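Local structure of cellobiose 2-epimerase (Caldibacillus thermoamylovorans, 5ZHB) at residues E123-T128 with Y197-D202; N195-R198 with Q204-G207. The protein catalyses the epimerisation of cellobiose at C2 of its reducing-end glucose, probably giving the mannose-ended disaccharide in a reversible reaction. All coordinates share one frame; numbering follows the deposited sequence.

Contact 1 (E123-T128 with Y197-D202)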
loop_
_atom_site.group_PDB
_atom_site.type_symbol
_atom_site.label_atom_id
_atom_site.label_comp_id
_atom_site.label_asym_id
_atom_site.label_seq_id
_atom_site.Cartn_x
_atom_site.Cartn_y
_atom_site.Cartn_z
ATOM N N GLU A 123 2.758 -2.821 12.888
ATOM C CA GLU A 123 1.797 -3.908 12.854
ATOM C C GLU A 123 2.346 -5.135 13.596
ATOM O O GLU A 123 1.628 -5.809 14.342
ATOM C CB GLU A 123 1.442 -4.272 11.418
ATOM C CG GLU A 123 0.215 -5.169 11.282
ATOM C CD GLU A 123 -1.098 -4.504 11.697
ATOM O OE1 GLU A 123 -1.192 -3.267 11.865
ATOM O OE2 GLU A 123 -2.037 -5.293 11.881
ATOM N N TYR A 124 3.634 -5.428 13.405
ATOM C CA TYR A 124 4.251 -6.552 14.082
ATOM C C TYR A 124 4.240 -6.279 15.585
ATOM O O TYR A 124 3.981 -7.176 16.385
ATOM C CB TYR A 124 5.655 -6.744 13.508
ATOM C CG TYR A 124 6.401 -7.935 14.092
ATOM C CD1 TYR A 124 6.032 -9.223 13.773
ATOM C CD2 TYR A 124 7.535 -7.751 14.881
ATOM C CE1 TYR A 124 6.740 -10.308 14.259
ATOM C CE2 TYR A 124 8.238 -8.827 15.387
ATOM C CZ TYR A 124 7.835 -10.107 15.080
ATOM O OH TYR A 124 8.521 -11.207 15.545
ATOM N N TYR A 125 4.467 -5.016 15.957
ATOM C CA TYR A 125 4.451 -4.662 17.365
ATOM C C TYR A 125 3.054 -4.913 17.939
ATOM O O TYR A 125 2.916 -5.406 19.050
ATOM C CB TYR A 125 4.923 -3.226 17.543
ATOM C CG TYR A 125 4.946 -2.806 19.004
ATOM C CD1 TYR A 125 6.000 -3.167 19.840
ATOM C CD2 TYR A 125 3.883 -2.102 19.552
ATOM C CE1 TYR A 125 6.018 -2.782 21.176
ATOM C CE2 TYR A 125 3.879 -1.734 20.886
ATOM C CZ TYR A 125 4.955 -2.057 21.693
ATOM O OH TYR A 125 4.922 -1.642 22.990
ATOM N N ARG A 126 2.003 -4.626 17.164
ATOM C CA ARG A 126 0.647 -4.825 17.656
ATOM C C ARG A 126 0.456 -6.262 18.140
ATOM O O ARG A 126 -0.266 -6.482 19.106
ATOM C CB ARG A 126 -0.432 -4.455 16.627
ATOM C CG ARG A 126 -0.395 -2.967 16.313
ATOM C CD ARG A 126 -1.319 -2.537 15.200
ATOM N NE ARG A 126 -2.721 -2.650 15.603
ATOM C CZ ARG A 126 -3.754 -2.561 14.787
ATOM N NH1 ARG A 126 -3.582 -2.414 13.484
ATOM N NH2 ARG A 126 -4.975 -2.669 15.277
ATOM N N VAL A 127 1.059 -7.240 17.467
ATOM C CA VAL A 127 0.800 -8.633 17.794
ATOM C C VAL A 127 1.921 -9.268 18.624
ATOM O O VAL A 127 1.767 -10.433 18.979
ATOM C CB VAL A 127 0.505 -9.492 16.548
ATOM C CG1 VAL A 127 -0.705 -8.950 15.791
ATOM C CG2 VAL A 127 1.697 -9.639 15.603
ATOM N N THR A 128 3.049 -8.574 18.875
ATOM C CA THR A 128 4.156 -9.197 19.604
ATOM C C THR A 128 4.536 -8.425 20.863
ATOM O O THR A 128 4.973 -9.049 21.828
ATOM C CB THR A 128 5.428 -9.365 18.771
ATOM O OG1 THR A 128 5.762 -8.043 18.360
ATOM C CG2 THR A 128 5.264 -10.371 17.651
ATOM N N TYR A 197 0.622 5.711 15.394
ATOM C CA TYR A 197 -0.143 6.397 16.429
ATOM C C TYR A 197 -1.032 5.405 17.180
ATOM O O TYR A 197 -1.278 5.580 18.371
ATOM C CB TYR A 197 -0.922 7.554 15.802
ATOM C CG TYR A 197 -1.553 8.441 16.860
ATOM C CD1 TYR A 197 -0.827 9.456 17.471
ATOM C CD2 TYR A 197 -2.838 8.178 17.326
ATOM C CE1 TYR A 197 -1.387 10.230 18.476
ATOM C CE2 TYR A 197 -3.425 8.969 18.300
ATOM C CZ TYR A 197 -2.689 9.986 18.881
ATOM O OH TYR A 197 -3.274 10.731 19.853
ATOM N N ARG A 198 -1.494 4.340 16.507
ATOM C CA ARG A 198 -2.223 3.273 17.173
ATOM C C ARG A 198 -1.385 2.667 18.293
ATOM O O ARG A 198 -1.922 2.139 19.248
ATOM C CB ARG A 198 -2.632 2.132 16.231
ATOM C CG ARG A 198 -3.681 2.502 15.190
ATOM C CD ARG A 198 -4.044 1.275 14.361
ATOM N NE ARG A 198 -5.221 1.478 13.505
ATOM C CZ ARG A 198 -5.226 1.800 12.209
ATOM N NH1 ARG A 198 -4.118 1.775 11.465
ATOM N NH2 ARG A 198 -6.370 2.172 11.676
ATOM N N VAL A 199 -0.063 2.687 18.157
ATOM C CA VAL A 199 0.788 1.923 19.057
ATOM C C VAL A 199 1.598 2.832 19.984
ATOM O O VAL A 199 2.189 2.358 20.942
ATOM C CB VAL A 199 1.590 1.100 18.029
ATOM C CG1 VAL A 199 3.100 1.184 18.151
ATOM C CG2 VAL A 199 1.053 -0.308 17.928
ATOM N N TRP A 200 1.588 4.136 19.690
ATOM C CA TRP A 200 2.411 5.149 20.330
ATOM C C TRP A 200 1.686 6.477 20.166
ATOM O O TRP A 200 1.824 7.145 19.143
ATOM C CB TRP A 200 3.817 5.207 19.713
ATOM C CG TRP A 200 4.779 6.181 20.353
ATOM C CD1 TRP A 200 5.101 6.275 21.680
ATOM C CD2 TRP A 200 5.560 7.193 19.676
ATOM N NE1 TRP A 200 6.019 7.274 21.873
ATOM C CE2 TRP A 200 6.318 7.859 20.669
ATOM C CE3 TRP A 200 5.695 7.600 18.339
ATOM C CZ2 TRP A 200 7.190 8.900 20.362
ATOM C CZ3 TRP A 200 6.558 8.632 18.037
ATOM C CH2 TRP A 200 7.298 9.271 19.039
ATOM N N GLU A 201 0.861 6.834 21.160
ATOM C CA GLU A 201 -0.011 7.993 21.035
ATOM C C GLU A 201 0.750 9.266 21.390
ATOM O O GLU A 201 0.439 9.918 22.378
ATOM C CB GLU A 201 -1.252 7.826 21.917
ATOM C CG GLU A 201 -2.083 6.604 21.536
ATOM C CD GLU A 201 -3.467 6.539 22.149
ATOM O OE1 GLU A 201 -3.879 7.559 22.741
ATOM O OE2 GLU A 201 -4.122 5.479 22.041
ATOM N N ASP A 202 1.704 9.641 20.537
ATOM C CA ASP A 202 2.524 10.822 20.723
ATOM C C ASP A 202 1.832 12.058 20.153
ATOM O O ASP A 202 1.386 12.065 19.005
ATOM C CB ASP A 202 3.854 10.651 20.009
ATOM C CG ASP A 202 4.769 11.852 20.116
ATOM O OD1 ASP A 202 5.264 12.052 21.223
ATOM O OD2 ASP A 202 4.909 12.598 19.117
#
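Glu123 OE1 is held by Arg126 NH1, from the arginine that meets Arg198 and Val199 of the other segment, and by Asn195 ND2. The salt bridge from Arg126 NH1 to Glu123 OE1 is 3.0 Å long and uses the syn side of the carboxylate; its N-H...O angle of 147° makes it somewhat bent. The arginine chain bends about its CG-CD bond (chi3 69°), which turns the guanidinium back toward Glu123, one turn earlier in the helix. One face of that guanidinium lies against Arg198 CD, 3.8 Å from Arg126 NH1, and the two guanidinium planes are nearly parallel, 14° apart. Like charges come near here, with Arg126 NH1 and Arg198 NE separated by 4.2 Å, but each arginine has an acid beside it: Arg198 NH2 pairs with Asp257, while its NH1 bonds to Asn195, and Glu123, shared between Arg126 and Arg64, probably offsets the charge of Arg126. Beside this polar layer Val199 fits between two neighbours. Its CG2 presses tightly on Arg126 CG at 3.4 Å and also meets the edge of the Tyr125 ring in its plane, while CG1 stands 3.7 Å from Tyr125 CD2. The contact joins the C-terminal ends of helices 111-128 and 183-199; Leu134 of helix 131-145 touches both Tyr125 and Val199, and Glu123 packs on Trp57 and Ala61 of helix 49-66 and forms a salt bridge with Arg64.

Contact 2 (N195-R198 with Q204-G207)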
loop_
_atom_site.group_PDB
_atom_site.type_symbol
_atom_site.label_atom_id
_atom_site.label_comp_id
_atom_site.label_asym_id
_atom_site.label_seq_id
_atom_site.Cartn_x
_atom_site.Cartn_y
_atom_site.Cartn_z
ATOM N N ASN A 195 -0.673 4.004 11.706
ATOM C CA ASN A 195 -0.427 2.749 12.408
ATOM C C ASN A 195 0.494 2.968 13.610
ATOM O O ASN A 195 0.345 2.290 14.652
ATOM C CB ASN A 195 0.055 1.673 11.432
ATOM C CG ASN A 195 -0.520 0.312 11.724
ATOM O OD1 ASN A 195 -1.728 0.175 11.982
ATOM N ND2 ASN A 195 0.321 -0.718 11.698
ATOM N N LEU A 196 1.426 3.914 13.468
ATOM C CA LEU A 196 2.365 4.232 14.536
ATOM C C LEU A 196 1.577 4.826 15.707
ATOM O O LEU A 196 1.793 4.456 16.863
ATOM C CB LEU A 196 3.466 5.163 14.033
ATOM C CG LEU A 196 4.542 5.574 15.052
ATOM C CD1 LEU A 196 5.239 4.393 15.722
ATOM C CD2 LEU A 196 5.576 6.463 14.407
ATOM N N TYR A 197 0.622 5.711 15.394
ATOM C CA TYR A 197 -0.143 6.397 16.429
ATOM C C TYR A 197 -1.032 5.405 17.180
ATOM O O TYR A 197 -1.278 5.580 18.371
ATOM C CB TYR A 197 -0.922 7.554 15.802
ATOM C CG TYR A 197 -1.553 8.441 16.860
ATOM C CD1 TYR A 197 -0.827 9.456 17.471
ATOM C CD2 TYR A 197 -2.838 8.178 17.326
ATOM C CE1 TYR A 197 -1.387 10.230 18.476
ATOM C CE2 TYR A 197 -3.425 8.969 18.300
ATOM C CZ TYR A 197 -2.689 9.986 18.881
ATOM O OH TYR A 197 -3.274 10.731 19.853
ATOM N N ARG A 198 -1.494 4.340 16.507
ATOM C CA ARG A 198 -2.223 3.273 17.173
ATOM C C ARG A 198 -1.385 2.667 18.293
ATOM O O ARG A 198 -1.922 2.139 19.248
ATOM C CB ARG A 198 -2.632 2.132 16.231
ATOM C CG ARG A 198 -3.681 2.502 15.190
ATOM C CD ARG A 198 -4.044 1.275 14.361
ATOM N NE ARG A 198 -5.221 1.478 13.505
ATOM C CZ ARG A 198 -5.226 1.800 12.209
ATOM N NH1 ARG A 198 -4.118 1.775 11.465
ATOM N NH2 ARG A 198 -6.370 2.172 11.676
ATOM N N GLN A 204 3.087 14.991 19.242
ATOM C CA GLN A 204 3.751 15.540 18.070
ATOM C C GLN A 204 3.396 14.733 16.803
ATOM O O GLN A 204 3.135 15.322 15.747
ATOM C CB GLN A 204 5.257 15.654 18.292
ATOM C CG GLN A 204 5.976 16.254 17.090
ATOM C CD GLN A 204 7.389 16.705 17.404
ATOM O OE1 GLN A 204 7.657 17.325 18.441
ATOM N NE2 GLN A 204 8.308 16.412 16.492
ATOM N N LEU A 205 3.406 13.400 16.896
ATOM C CA LEU A 205 3.034 12.524 15.784
ATOM C C LEU A 205 1.613 12.877 15.321
ATOM O O LEU A 205 1.379 13.138 14.130
ATOM C CB LEU A 205 3.154 11.070 16.241
ATOM C CG LEU A 205 2.583 9.991 15.306
ATOM C CD1 LEU A 205 3.201 10.074 13.908
ATOM C CD2 LEU A 205 2.753 8.617 15.855
ATOM N N LYS A 206 0.691 12.974 16.296
ATOM C CA LYS A 206 -0.672 13.408 16.015
ATOM C C LYS A 206 -0.671 14.643 15.119
ATOM O O LYS A 206 -1.423 14.722 14.141
ATOM C CB LYS A 206 -1.453 13.691 17.304
ATOM C CG LYS A 206 -2.962 13.720 17.121
ATOM C CD LYS A 206 -3.704 14.136 18.384
ATOM C CE LYS A 206 -5.167 14.258 18.175
ATOM N NZ LYS A 206 -5.846 14.363 19.469
ATOM N N GLY A 207 0.197 15.613 15.438
ATOM C CA GLY A 207 0.257 16.827 14.660
ATOM C C GLY A 207 0.827 16.595 13.269
ATOM O O GLY A 207 0.488 17.333 12.345
#
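Leu205 CD2 is the methyl on which the two helices meet: it lies 3.6 Å from Leu196 CG, equally near Tyr197 N, and 3.8 Å from Tyr197 CB. The same methyl approaches the edge of the Tyr197 ring close to its plane. Farther along the ring, Lys206 lays its aliphatic chain beside the phenol, with CB 3.7 Å from Tyr197 CE1 and CD 3.7 Å from Tyr197 OH, while its ammonium end leads away. With CG opposite the main-chain N (chi1 -171°), the tyrosine ring is carried across to helix 203-220. An alanine in place of Tyr197 would probably leave the Lys206 methylenes without their partner and open a gap between the helices. In the next shell, Asp202 OD2 caps Leu205 N and so helps to place the first turn of helix 203-220, and Tyr141 of helix 131-145 covers both leucines. On another side of helix 183-199, Arg198 NH1 donates to Asn195 OD1 at 2.9 Å, its N-H tilted from the amide plane. A short turn thus folds two helices into an antiparallel helical hairpin, consistent with the (alpha/alpha)6 barrel of the N-acylglucosamine 2-epimerase family.

In the fold
Contacts 1 and 2 use different sides of the C-terminal end of helix 183-199, with their centres about 10 Å apart. Contact 1 joins this end to helix 111-128, and contact 2 ties it to helix 203-220, which follows in the chain. A probable hydrogen bond from Asn195 ND2 to Glu123 OE1, 3.0 Å, links them directly, and Leu205 CD2 packs 3.7 Å from Trp200 O. Neighbouring residues divide the work, Arg198 and Val199 serving contact 1 while Leu196 and Tyr197 serve contact 2. Both centres lie about 18 Å from the centre of the chain, probably remote from the sugar pocket, which in relatives opens at the other end of the barrel.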